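Local coordinates for xylose isomerase domain protein TIM barrel (Planctomyces limnophilus, PDB 3TVA) that binds a magnesium ion at the mouth of a TIM barrel and is probably an isomerase of the xylose isomerase-like family, at residues 72-77 with 101-106; 156-161 with 182-187; 211-216 with 257-262. All blocks are in the same frame, centred on the assembly; numbering follows the deposited sequence.

Contact 1. Residues 72-77 with 101-106; sequences GGFDGE and VAEMKE
Just past barrel strand 66-71 the chain leaves the sheet as a loop, and in this TIM barrel Phe74 of that loop meets Glu103 and Met104 on helix 97-114. The ring reaches the helix with its edge: CZ of Phe74 lies 3.6 Å from CG of Met104, and CD1 of Phe74 is 3.8 Å from OE1 of Glu103. Met104, modelled as selenomethionine, has a bend at chi2 (-54°) that folds SE back beside the ring edge in a Met-aromatic contact, 5.0 Å from the Phe74 centroid. The same SE sits 3.8 Å from CA of Gly72, where a beta carbon would collide with it. The Glu103 carboxylate stands nearly perpendicular to the ring, its plane turned by 87°. Its OE2 forms a salt bridge with Arg48, while OE1 lies suspiciously close to a water that accepts from Asp75 N. With an alanine for Phe74, the Met104 side chain would probably lose its aromatic neighbour and a gap would open between loop and helix. Lacking a direct hydrogen bond, loop and helix meet through the edge of the Phe74 ring, against Met104 and the Glu103 carboxylate, and one bridging water, while the charge of Glu103 is answered by Arg48.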
ATOM      1  N   GLY A  72      -7.182  -2.709   2.478  1.00 22.25           N
ATOM      2  CA  GLY A  72      -8.314  -2.183   3.215  1.00 21.91           C
ATOM      3  C   GLY A  72      -8.461  -0.678   3.066  1.00 27.95           C
ATOM      4  O   GLY A  72      -7.498   0.039   2.818  1.00 30.65           O
ATOM      5  N   GLY A  73      -9.689  -0.207   3.210  1.00 33.15           N
ATOM      6  CA  GLY A  73     -10.004   1.210   3.267  1.00 29.08           C
ATOM      7  C   GLY A  73     -11.395   1.236   3.865  1.00 28.82           C
ATOM      8  O   GLY A  73     -12.138   0.260   3.725  1.00 27.55           O
ATOM      9  N   PHE A  74     -11.768   2.330   4.521  1.00 26.48           N
ATOM     10  CA  PHE A  74     -12.959   2.301   5.359  1.00 25.61           C
ATOM     11  C   PHE A  74     -13.730   3.592   5.260  1.00 26.29           C
ATOM     12  O   PHE A  74     -13.165   4.636   4.928  1.00 23.87           O
ATOM     13  CB  PHE A  74     -12.572   2.081   6.828  1.00 24.97           C
ATOM     14  CG  PHE A  74     -11.547   1.004   7.035  1.00 22.84           C
ATOM     15  CD1 PHE A  74     -11.914  -0.330   7.025  1.00 25.37           C
ATOM     16  CD2 PHE A  74     -10.215   1.325   7.238  1.00 23.06           C
ATOM     17  CE1 PHE A  74     -10.961  -1.334   7.224  1.00 25.91           C
ATOM     18  CE2 PHE A  74      -9.262   0.332   7.433  1.00 25.13           C
ATOM     19  CZ  PHE A  74      -9.639  -0.998   7.424  1.00 25.68           C
ATOM     20  N   ASP A  75     -15.025   3.521   5.542  0.56 29.26           N
ATOM     21  CA  ASP A  75     -15.864   4.710   5.587  0.56 30.89           C
ATOM     22  C   ASP A  75     -15.412   5.612   6.732  0.56 28.75           C
ATOM     23  O   ASP A  75     -14.983   5.131   7.791  0.56 28.66           O
ATOM     24  CB  ASP A  75     -17.334   4.317   5.761  0.56 36.55           C
ATOM     25  CG  ASP A  75     -17.901   3.624   4.531  0.56 41.87           C
ATOM     26  OD1 ASP A  75     -18.533   2.554   4.683  0.56 45.26           O
ATOM     27  OD2 ASP A  75     -17.715   4.152   3.411  0.56 41.56           O
ATOM     28  N   GLY A  76     -15.481   6.917   6.500  1.00 26.43           N
ATOM     29  CA  GLY A  76     -15.113   7.905   7.497  1.00 28.35           C
ATOM     30  C   GLY A  76     -13.632   8.247   7.514  1.00 29.24           C
ATOM     31  O   GLY A  76     -13.189   9.029   8.347  1.00 29.93           O
ATOM     32  N   GLU A  77     -12.859   7.660   6.607  1.00 24.82           N
ATOM     33  CA  GLU A  77     -11.439   8.002   6.521  1.00 25.63           C
ATOM     34  C   GLU A  77     -11.258   9.266   5.688  1.00 30.13           C
ATOM     35  O   GLU A  77     -11.761   9.358   4.568  1.00 29.28           O
ATOM     36  CB  GLU A  77     -10.638   6.855   5.923  1.00 24.90           C
ATOM     37  CG  GLU A  77     -10.447   5.682   6.873  1.00 25.38           C
ATOM     38  CD  GLU A  77      -9.463   4.659   6.333  1.00 29.91           C
ATOM     39  OE1 GLU A  77      -9.545   4.343   5.124  1.00 32.39           O
ATOM     40  OE2 GLU A  77      -8.603   4.177   7.115  1.00 28.34           O
ATOM     41  N   VAL A 101     -11.555  -3.126  12.446  1.00 13.72           N
ATOM     42  CA  VAL A 101     -10.959  -4.428  12.703  1.00 15.81           C
ATOM     43  C   VAL A 101     -11.824  -5.538  12.085  1.00 18.36           C
ATOM     44  O   VAL A 101     -11.305  -6.423  11.390  1.00 15.92           O
ATOM     45  CB  VAL A 101     -10.771  -4.659  14.219  1.00 18.65           C
ATOM     46  CG1 VAL A 101     -10.381  -6.122  14.528  1.00 18.74           C
ATOM     47  CG2 VAL A 101      -9.727  -3.703  14.748  1.00 17.71           C
ATOM     48  N   ALA A 102     -13.135  -5.489  12.337  1.00 14.39           N
ATOM     49  CA  ALA A 102     -14.069  -6.466  11.767  1.00 16.68           C
ATOM     50  C   ALA A 102     -14.095  -6.398  10.229  1.00 19.00           C
ATOM     51  O   ALA A 102     -14.156  -7.425   9.548  1.00 19.84           O
ATOM     52  CB  ALA A 102     -15.507  -6.278  12.347  1.00 15.75           C
ATOM     53  N   GLU A 103     -14.030  -5.191   9.685  1.00 16.28           N
ATOM     54  CA  GLU A 103     -13.931  -5.032   8.240  1.00 21.52           C
ATOM     55  C   GLU A 103     -12.651  -5.640   7.669  1.00 20.83           C
ATOM     56  O   GLU A 103     -12.695  -6.260   6.607  1.00 19.58           O
ATOM     57  CB  GLU A 103     -14.015  -3.566   7.827  1.00 24.82           C
ATOM     58  CG  GLU A 103     -15.409  -3.038   7.713  1.00 33.84           C
ATOM     59  CD  GLU A 103     -15.481  -1.861   6.759  1.00 41.99           C
ATOM     60  OE1 GLU A 103     -15.675  -0.725   7.240  1.00 40.79           O
ATOM     61  OE2 GLU A 103     -15.331  -2.070   5.530  1.00 46.32           O
HETATM   62  N   MSE A 104     -11.516  -5.463   8.350  1.00 19.52           N
HETATM   63  CA  MSE A 104     -10.246  -6.029   7.853  1.00 17.37           C
HETATM   64  C   MSE A 104     -10.325  -7.555   7.852  1.00 17.86           C
HETATM   65  O   MSE A 104      -9.758  -8.227   6.980  1.00 20.19           O
HETATM   66  CB  MSE A 104      -9.038  -5.591   8.707  1.00 19.77           C
HETATM   67  CG  MSE A 104      -8.406  -4.268   8.317  1.00 24.47           C
HETATM   68 SE   MSE A 104      -7.874  -4.151   6.434  0.59 19.76          SE
HETATM   69  CE  MSE A 104      -6.624  -5.587   6.351  1.00 31.63           C
ATOM     70  N   LYS A 105     -11.011  -8.109   8.842  1.00 17.78           N
ATOM     71  CA  LYS A 105     -11.225  -9.557   8.850  1.00 19.27           C
ATOM     72  C   LYS A 105     -12.123 -10.044   7.704  1.00 17.47           C
ATOM     73  O   LYS A 105     -11.857 -11.091   7.136  1.00 16.97           O
ATOM     74  CB  LYS A 105     -11.733 -10.047  10.200  1.00 17.78           C
ATOM     75  CG  LYS A 105     -10.695  -9.874  11.320  1.00 18.07           C
ATOM     76  CD  LYS A 105     -11.257 -10.356  12.654  1.00 20.95           C
ATOM     77  CE  LYS A 105     -10.326  -9.974  13.795  1.00 23.42           C
ATOM     78  NZ  LYS A 105     -10.892 -10.381  15.097  1.00 26.27           N
ATOM     79  N   GLU A 106     -13.166  -9.295   7.359  1.00 13.27           N
ATOM     80  CA  GLU A 106     -13.967  -9.629   6.171  1.00 18.02           C
ATOM     81  C   GLU A 106     -13.146  -9.489   4.894  1.00 16.80           C
ATOM     82  O   GLU A 106     -13.326 -10.243   3.950  1.00 18.54           O
ATOM     83  CB  GLU A 106     -15.169  -8.703   6.030  1.00 23.46           C
ATOM     84  CG  GLU A 106     -16.221  -8.819   7.087  1.00 37.83           C
ATOM     85  CD  GLU A 106     -17.222  -7.675   6.970  1.00 55.93           C
ATOM     86  OE1 GLU A 106     -17.679  -7.176   8.030  1.00 62.74           O
ATOM     87  OE2 GLU A 106     -17.521  -7.266   5.812  1.00 56.08           O
TER
HETATM   88  O   HOH W   1     -16.286   0.979   5.534  1.00 37.97           O

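Contact 2. Residues 156-161 with 182-187; sequences HLETGQ and NFDPAN. With MG (magnesium ion), chain C.
Glu158 and Asn182 pair across parallel strands 154-158 and 179-183, their side chains lying alongside each other and pointing the same way. The two residues face the same way from the sheet, and both CG atoms stand anti to the backbone N (chi1 168° in Glu158, -176° in Asn182), so the chains run together. The carboxylate and amide planes are 23° apart, and Asn182 ND2 reaches Glu158 OE1 at 2.8 Å, nearly head-on to the C-O bond. A bend at chi2 of Glu158 leaves the other oxygen, OE2, to bind magnesium at 2.4 Å. Asn187 comes across this carboxylate at about a right angle: its ND2 makes a weak bond to Glu158 OE2 and a sounder one, 2.9 Å, to Thr159 O in the carbonyl plane. Thr159 turns OG1 toward the neighbouring strand end, where it receives Asp184 N at 2.8 Å in an almost straight bond. Asp184 divides its carboxylate between two tasks. OD2 binds the magnesium at 2.4 Å and also accepts from Lys213, whereas OD1 caps the following helix, taking Asn187 N at 3.2 Å. The other amide atom of Asn182, OD1, is held by Ser209 and Gln39, which helps fix the amide's rotation. Metal ligands presented at the C-terminal ends of adjacent parallel strands in a beta-alpha-beta unit are typical of xylose isomerase-like TIM barrels.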
ATOM      1  N   HIS A 156       0.430  -6.512   5.166  1.00 13.11           N
ATOM      2  CA  HIS A 156       1.466  -5.554   4.774  1.00 14.99           C
ATOM      3  C   HIS A 156       1.067  -4.148   5.224  1.00 20.03           C
ATOM      4  O   HIS A 156       0.069  -3.584   4.736  1.00 17.04           O
ATOM      5  CB  HIS A 156       1.638  -5.553   3.246  1.00 12.55           C
ATOM      6  CG  HIS A 156       2.071  -6.867   2.667  1.00  9.83           C
ATOM      7  ND1 HIS A 156       2.317  -7.034   1.316  1.00 14.79           N
ATOM      8  CD2 HIS A 156       2.308  -8.071   3.240  1.00 11.36           C
ATOM      9  CE1 HIS A 156       2.670  -8.287   1.085  1.00 12.03           C
ATOM     10  NE2 HIS A 156       2.675  -8.938   2.237  1.00 13.28           N
ATOM     11  N   LEU A 157       1.831  -3.574   6.152  1.00 16.75           N
ATOM     12  CA  LEU A 157       1.559  -2.211   6.614  1.00 14.77           C
ATOM     13  C   LEU A 157       2.007  -1.224   5.564  1.00 16.58           C
ATOM     14  O   LEU A 157       3.151  -1.248   5.111  1.00 18.63           O
ATOM     15  CB  LEU A 157       2.295  -1.911   7.927  1.00 14.61           C
ATOM     16  CG  LEU A 157       1.920  -2.815   9.094  1.00 17.16           C
ATOM     17  CD1 LEU A 157       2.777  -2.543  10.344  1.00 19.77           C
ATOM     18  CD2 LEU A 157       0.427  -2.655   9.405  1.00 16.31           C
ATOM     19  N   GLU A 158       1.099  -0.352   5.164  1.00 13.45           N
ATOM     20  CA  GLU A 158       1.424   0.703   4.229  1.00 14.65           C
ATOM     21  C   GLU A 158       2.270   1.778   4.938  1.00 18.69           C
ATOM     22  O   GLU A 158       2.006   2.102   6.092  1.00 18.91           O
ATOM     23  CB  GLU A 158       0.123   1.288   3.707  1.00 18.62           C
ATOM     24  CG  GLU A 158       0.289   2.559   2.968  1.00 26.90           C
ATOM     25  CD  GLU A 158       0.848   2.358   1.578  1.00 32.25           C
ATOM     26  OE1 GLU A 158       1.098   1.219   1.133  1.00 33.56           O
ATOM     27  OE2 GLU A 158       1.045   3.382   0.939  1.00 36.06           O
ATOM     28  N   THR A 159       3.292   2.303   4.264  1.00 20.42           N
ATOM     29  CA  THR A 159       4.135   3.356   4.835  1.00 23.71           C
ATOM     30  C   THR A 159       3.319   4.568   5.254  1.00 24.98           C
ATOM     31  O   THR A 159       2.614   5.169   4.432  1.00 23.56           O
ATOM     32  CB  THR A 159       5.131   3.918   3.808  1.00 27.03           C
ATOM     33  OG1 THR A 159       5.883   2.862   3.227  1.00 22.46           O
ATOM     34  CG2 THR A 159       6.069   4.873   4.485  1.00 31.67           C
ATOM     35  N   GLY A 160       3.461   4.928   6.529  1.00 28.31           N
ATOM     36  CA  GLY A 160       2.684   5.969   7.184  1.00 30.34           C
ATOM     37  C   GLY A 160       3.466   7.227   7.509  1.00 30.65           C
ATOM     38  O   GLY A 160       4.441   7.585   6.839  1.00 30.38           O
ATOM     39  N   GLN A 161       3.007   7.911   8.546  1.00 32.16           N
ATOM     40  CA  GLN A 161       3.691   9.097   9.050  1.00 39.98           C
ATOM     41  C   GLN A 161       4.822   8.754  10.025  1.00 31.95           C
ATOM     42  O   GLN A 161       5.645   9.615  10.355  1.00 29.73           O
ATOM     43  CB  GLN A 161       2.687  10.033   9.723  1.00 46.44           C
ATOM     44  CG  GLN A 161       3.197  11.449   9.988  1.00 56.97           C
ATOM     45  CD  GLN A 161       3.642  11.661  11.434  1.00 63.46           C
ATOM     46  OE1 GLN A 161       3.663  10.726  12.244  1.00 57.93           O
ATOM     47  NE2 GLN A 161       3.995  12.903  11.760  1.00 70.57           N
ATOM     48  N   ASN A 182       4.157  -2.848   3.075  1.00 14.23           N
ATOM     49  CA  ASN A 182       4.067  -2.388   1.693  1.00 15.25           C
ATOM     50  C   ASN A 182       4.756  -1.038   1.628  1.00 17.58           C
ATOM     51  O   ASN A 182       4.226  -0.032   2.128  1.00 15.37           O
ATOM     52  CB  ASN A 182       2.616  -2.226   1.226  1.00 13.50           C
ATOM     53  CG  ASN A 182       2.531  -1.844  -0.253  1.00 20.77           C
ATOM     54  OD1 ASN A 182       2.599  -2.709  -1.137  1.00 18.85           O
ATOM     55  ND2 ASN A 182       2.407  -0.544  -0.531  1.00 19.07           N
ATOM     56  N   PHE A 183       5.914  -0.993   0.982  1.00 15.13           N
ATOM     57  CA  PHE A 183       6.709   0.224   1.036  1.00 15.65           C
ATOM     58  C   PHE A 183       6.266   1.236  -0.020  1.00 16.49           C
ATOM     59  O   PHE A 183       6.172   0.914  -1.216  1.00 15.16           O
ATOM     60  CB  PHE A 183       8.211  -0.067   0.908  1.00 13.90           C
ATOM     61  CG  PHE A 183       9.076   1.116   1.282  1.00 16.99           C
ATOM     62  CD1 PHE A 183       9.542   1.987   0.313  1.00 13.68           C
ATOM     63  CD2 PHE A 183       9.383   1.376   2.616  1.00 16.92           C
ATOM     64  CE1 PHE A 183      10.315   3.097   0.661  1.00 15.89           C
ATOM     65  CE2 PHE A 183      10.157   2.480   2.976  1.00 19.42           C
ATOM     66  CZ  PHE A 183      10.618   3.342   2.004  1.00 16.34           C
ATOM     67  N   ASP A 184       5.978   2.451   0.438  1.00 13.57           N
ATOM     68  CA  ASP A 184       5.598   3.565  -0.439  1.00 16.50           C
ATOM     69  C   ASP A 184       6.464   4.798  -0.174  1.00 17.14           C
ATOM     70  O   ASP A 184       6.219   5.538   0.767  1.00 20.97           O
ATOM     71  CB  ASP A 184       4.114   3.929  -0.325  1.00 17.12           C
ATOM     72  CG  ASP A 184       3.708   5.031  -1.315  1.00 22.15           C
ATOM     73  OD1 ASP A 184       4.541   5.873  -1.707  1.00 19.82           O
ATOM     74  OD2 ASP A 184       2.549   5.064  -1.740  1.00 19.60           O
ATOM     75  N   PRO A 185       7.515   4.992  -0.969  1.00 19.95           N
ATOM     76  CA  PRO A 185       8.427   6.114  -0.690  1.00 19.32           C
ATOM     77  C   PRO A 185       7.770   7.501  -0.794  1.00 22.30           C
ATOM     78  O   PRO A 185       8.182   8.420  -0.082  1.00 21.26           O
ATOM     79  CB  PRO A 185       9.506   5.946  -1.753  1.00 17.80           C
ATOM     80  CG  PRO A 185       8.782   5.299  -2.914  1.00 21.14           C
ATOM     81  CD  PRO A 185       7.692   4.436  -2.322  1.00 19.27           C
ATOM     82  N   ALA A 186       6.772   7.661  -1.665  1.00 18.08           N
ATOM     83  CA  ALA A 186       6.156   8.965  -1.835  1.00 17.91           C
ATOM     84  C   ALA A 186       5.423   9.392  -0.573  1.00 21.83           C
ATOM     85  O   ALA A 186       5.381  10.588  -0.260  1.00 21.58           O
ATOM     86  CB  ALA A 186       5.214   8.978  -3.039  1.00 18.32           C
ATOM     87  N   ASN A 187       4.882   8.424   0.171  1.00 18.11           N
ATOM     88  CA  ASN A 187       4.160   8.741   1.407  1.00 18.76           C
ATOM     89  C   ASN A 187       5.022   9.483   2.421  1.00 20.86           C
ATOM     90  O   ASN A 187       4.557  10.404   3.078  1.00 24.42           O
ATOM     91  CB  ASN A 187       3.539   7.489   2.056  1.00 14.62           C
ATOM     92  CG  ASN A 187       2.364   6.929   1.243  1.00 20.73           C
ATOM     93  OD1 ASN A 187       1.916   7.545   0.274  1.00 21.41           O
ATOM     94  ND2 ASN A 187       1.849   5.772   1.655  1.00 16.25           N
TER
HETATM   95 MG    MG C 291       0.686   3.599  -1.457  1.00  7.92          MG

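Contact 3. Residues 211-216 with 257-262; sequences HCKDAL and TIEREI. With MG (magnesium ion), chain C; GOL (glycerol), chain E.
His211 and Glu259 meet at the magnesium, which His211 ND1 and Glu259 OE1 each bind at 2.5 Å. The imidazole and carboxylate planes are 59° apart, and Glu158 and Asp184 supply the other protein ligands. Glu259 extends fully from a CG anti to its backbone N (chi1 -176°), long enough to bring OE1 to the metal while OE2 accepts from O2 of a glycerol at 2.8 Å. That glycerol, probably from the crystallisation liquor, also lies by the edge of the His211 ring. Behind these ligands, parallel strands 207-216 and 256-258 of the TIM barrel run in register: Cys212 N bonds to Thr257 O at 2.7 Å, and Glu259 N to Cys212 O at 3.1 Å. The second bond fixes the backbone of Glu259, and Thr257 lies beside His211 on the same sheet face, its CB 3.9 Å from CD2 of the ring. Lys213 bends at chi2 and chi3 so that CE comes 3.0 Å from Glu259 OE1, with NZ bound to Asp184. A long salt bridge, 3.7 Å, joins Lys213 NZ to Glu261 OE1. Farther out, Gln39 accepts from NE2 of His211, helping to set the ring's tilt, and Tyr243 OH bonds to His211 O.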
ATOM      1  N   HIS A 211       4.906   0.127  -3.538  1.00 18.07           N
ATOM      2  CA  HIS A 211       4.254   1.016  -4.475  1.00 19.86           C
ATOM      3  C   HIS A 211       5.284   1.920  -5.138  1.00 22.92           C
ATOM      4  O   HIS A 211       6.223   2.400  -4.489  1.00 24.64           O
ATOM      5  CB  HIS A 211       3.157   1.820  -3.769  1.00 17.80           C
ATOM      6  CG  HIS A 211       1.969   0.986  -3.404  1.00 21.66           C
ATOM      7  ND1 HIS A 211       1.001   1.400  -2.518  1.00 17.08           N
ATOM      8  CD2 HIS A 211       1.598  -0.256  -3.805  1.00 23.21           C
ATOM      9  CE1 HIS A 211       0.091   0.455  -2.375  1.00 19.46           C
ATOM     10  NE2 HIS A 211       0.425  -0.562  -3.151  1.00 22.88           N
ATOM     11  N   CYS A 212       5.133   2.111  -6.444  1.00 20.43           N
ATOM     12  CA  CYS A 212       5.931   3.090  -7.148  1.00 17.70           C
ATOM     13  C   CYS A 212       5.070   4.314  -7.336  1.00 22.66           C
ATOM     14  O   CYS A 212       4.122   4.310  -8.124  1.00 23.06           O
ATOM     15  CB  CYS A 212       6.386   2.556  -8.508  1.00 19.71           C
ATOM     16  SG  CYS A 212       7.573   1.207  -8.322  1.00 29.56           S
ATOM     17  N   LYS A 213       5.417   5.360  -6.597  1.00 23.46           N
ATOM     18  CA  LYS A 213       4.668   6.607  -6.605  1.00 25.01           C
ATOM     19  C   LYS A 213       5.689   7.705  -6.320  1.00 23.59           C
ATOM     20  O   LYS A 213       6.729   7.439  -5.711  1.00 20.35           O
ATOM     21  CB  LYS A 213       3.573   6.582  -5.532  1.00 19.46           C
ATOM     22  CG  LYS A 213       2.572   7.718  -5.689  1.00 27.32           C
ATOM     23  CD  LYS A 213       2.041   8.215  -4.359  1.00 31.50           C
ATOM     24  CE  LYS A 213       1.117   7.249  -3.727  1.00 29.41           C
ATOM     25  NZ  LYS A 213       1.038   7.435  -2.235  1.00 24.58           N
ATOM     26  N   ASP A 214       5.416   8.931  -6.757  1.00 21.34           N
ATOM     27  CA  ASP A 214       6.394  10.012  -6.593  1.00 23.55           C
ATOM     28  C   ASP A 214       5.734  11.252  -5.984  1.00 22.82           C
ATOM     29  O   ASP A 214       4.519  11.438  -6.097  1.00 22.31           O
ATOM     30  CB  ASP A 214       7.030  10.356  -7.948  1.00 22.74           C
ATOM     31  CG  ASP A 214       8.467  10.890  -7.823  1.00 25.89           C
ATOM     32  OD1 ASP A 214       8.901  11.273  -6.711  1.00 26.41           O
ATOM     33  OD2 ASP A 214       9.163  10.935  -8.861  1.00 24.20           O
ATOM     34  N   ALA A 215       6.533  12.100  -5.342  1.00 21.99           N
ATOM     35  CA  ALA A 215       6.000  13.310  -4.724  1.00 25.28           C
ATOM     36  C   ALA A 215       7.070  14.378  -4.559  1.00 26.72           C
ATOM     37  O   ALA A 215       8.264  14.076  -4.566  1.00 28.86           O
ATOM     38  CB  ALA A 215       5.371  12.982  -3.368  1.00 20.41           C
ATOM     39  N   LEU A 216       6.627  15.621  -4.395  1.00 24.40           N
ATOM     40  CA  LEU A 216       7.515  16.744  -4.102  1.00 25.07           C
ATOM     41  C   LEU A 216       7.397  17.089  -2.623  1.00 26.51           C
ATOM     42  O   LEU A 216       6.293  17.074  -2.070  1.00 24.65           O
ATOM     43  CB  LEU A 216       7.118  17.968  -4.939  1.00 28.51           C
ATOM     44  CG  LEU A 216       7.235  17.834  -6.461  1.00 33.24           C
ATOM     45  CD1 LEU A 216       6.594  19.047  -7.176  1.00 34.97           C
ATOM     46  CD2 LEU A 216       8.716  17.670  -6.883  1.00 29.85           C
ATOM     47  N   THR A 257       4.429  -2.076  -8.111  1.00 23.17           N
ATOM     48  CA  THR A 257       3.046  -1.694  -8.300  1.00 21.18           C
ATOM     49  C   THR A 257       2.919  -0.181  -8.383  1.00 20.03           C
ATOM     50  O   THR A 257       3.119   0.533  -7.395  1.00 22.63           O
ATOM     51  CB  THR A 257       2.126  -2.233  -7.182  1.00 21.64           C
ATOM     52  OG1 THR A 257       2.350  -3.638  -7.002  1.00 20.81           O
ATOM     53  CG2 THR A 257       0.652  -1.983  -7.541  1.00 18.94           C
ATOM     54  N   ILE A 258       2.581   0.296  -9.572  1.00 19.54           N
ATOM     55  CA  ILE A 258       2.401   1.715  -9.806  1.00 22.18           C
ATOM     56  C   ILE A 258       1.113   2.200  -9.153  1.00 24.47           C
ATOM     57  O   ILE A 258       0.032   1.638  -9.360  1.00 25.01           O
ATOM     58  CB  ILE A 258       2.305   2.033 -11.311  1.00 22.22           C
ATOM     59  CG1 ILE A 258       3.489   1.443 -12.070  1.00 21.93           C
ATOM     60  CG2 ILE A 258       2.208   3.531 -11.531  1.00 19.80           C
ATOM     61  CD1 ILE A 258       3.262   1.369 -13.589  1.00 24.31           C
ATOM     62  N   GLU A 259       1.231   3.258  -8.371  1.00 23.34           N
ATOM     63  CA  GLU A 259       0.064   3.886  -7.795  1.00 25.99           C
ATOM     64  C   GLU A 259       0.044   5.357  -8.175  1.00 29.94           C
ATOM     65  O   GLU A 259       1.015   6.064  -7.939  1.00 26.51           O
ATOM     66  CB  GLU A 259       0.075   3.754  -6.276  1.00 20.57           C
ATOM     67  CG  GLU A 259      -1.197   4.316  -5.650  1.00 25.96           C
ATOM     68  CD  GLU A 259      -1.199   4.149  -4.150  1.00 31.17           C
ATOM     69  OE1 GLU A 259      -0.209   4.566  -3.534  1.00 26.32           O
ATOM     70  OE2 GLU A 259      -2.165   3.581  -3.599  1.00 31.37           O
ATOM     71  N   ARG A 260      -1.035   5.812  -8.803  1.00 30.36           N
ATOM     72  CA  ARG A 260      -1.183   7.241  -9.061  1.00 29.37           C
ATOM     73  C   ARG A 260      -2.588   7.637  -8.677  1.00 31.26           C
ATOM     74  O   ARG A 260      -3.552   7.274  -9.380  1.00 30.23           O
ATOM     75  CB  ARG A 260      -0.956   7.513 -10.545  1.00 26.43           C
ATOM     76  CG  ARG A 260      -1.094   8.965 -10.954  1.00 28.62           C
ATOM     77  CD  ARG A 260       0.231   9.711 -10.855  1.00 28.25           C
ATOM     78  NE  ARG A 260       0.075  11.103 -11.268  1.00 28.91           N
ATOM     79  CZ  ARG A 260      -0.244  12.097 -10.445  1.00 32.76           C
ATOM     80  NH1 ARG A 260      -0.444  11.859  -9.147  1.00 27.41           N
ATOM     81  NH2 ARG A 260      -0.374  13.333 -10.924  1.00 37.08           N
ATOM     82  N   GLU A 261      -2.755   8.436  -7.625  1.00 30.35           N
ATOM     83  CA  GLU A 261      -4.130   8.580  -7.227  1.00 36.46           C
ATOM     84  C   GLU A 261      -4.641   9.914  -7.717  1.00 38.77           C
ATOM     85  O   GLU A 261      -4.606  10.913  -7.004  1.00 42.73           O
ATOM     86  CB  GLU A 261      -4.180   8.570  -5.696  1.00 41.27           C
ATOM     87  CG  GLU A 261      -3.226   7.569  -5.047  1.00 46.99           C
ATOM     88  CD  GLU A 261      -3.304   7.580  -3.521  1.00 59.32           C
ATOM     89  OE1 GLU A 261      -2.481   8.283  -2.893  1.00 65.02           O
ATOM     90  OE2 GLU A 261      -4.177   6.884  -2.949  1.00 60.52           O
ATOM     91  N   ILE A 262      -5.282   9.864  -8.873  1.00 34.69           N
ATOM     92  CA  ILE A 262      -6.089  10.948  -9.381  1.00 38.22           C
ATOM     93  C   ILE A 262      -7.251  10.311 -10.131  1.00 42.10           C
ATOM     94  O   ILE A 262      -7.428  10.557 -11.329  1.00 43.21           O
ATOM     95  CB  ILE A 262      -5.258  11.891 -10.305  1.00 43.80           C
ATOM     96  CG1 ILE A 262      -4.447  11.092 -11.332  1.00 40.00           C
ATOM     97  CG2 ILE A 262      -4.287  12.731  -9.483  1.00 40.82           C
ATOM     98  CD1 ILE A 262      -3.701  11.960 -12.333  1.00 39.52           C
TER
HETATM   99 MG    MG C 291       0.686   3.599  -1.457  1.00  7.92          MG
HETATM  100  C1  GOL E 293      -4.122   3.053  -0.083  1.00 62.23           C
HETATM  101  O1  GOL E 293      -4.523   3.750   1.072  1.00 68.16           O
HETATM  102  C2  GOL E 293      -2.866   3.690  -0.681  1.00 58.35           C
HETATM  103  O2  GOL E 293      -1.906   2.692  -0.960  1.00 49.95           O
HETATM  104  C3  GOL E 293      -2.266   4.789   0.196  1.00 57.78           C
HETATM  105  O3  GOL E 293      -1.179   5.423  -0.456  1.00 52.51           O

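Contacts 2 and 3 build one site: each supplies two of the four protein ligands of the magnesium, and their centres are 11 Å apart. They join directly because strands 179-183 and 207-216 are neighbours in the barrel. Phe183 O lies 2.8 Å from His211 N, a probable hydrogen bond, and Asp184 OD2 makes a 2.9 Å salt bridge to Lys213 NZ, tying a ligand of contact 2 to a charge of contact 3. Contact 1 stands apart, its centre 18 Å from that of contact 2 and 22 Å from that of contact 3. Even so, CA of its Gly72, just past strand 66-71, lies about 12 Å from the magnesium.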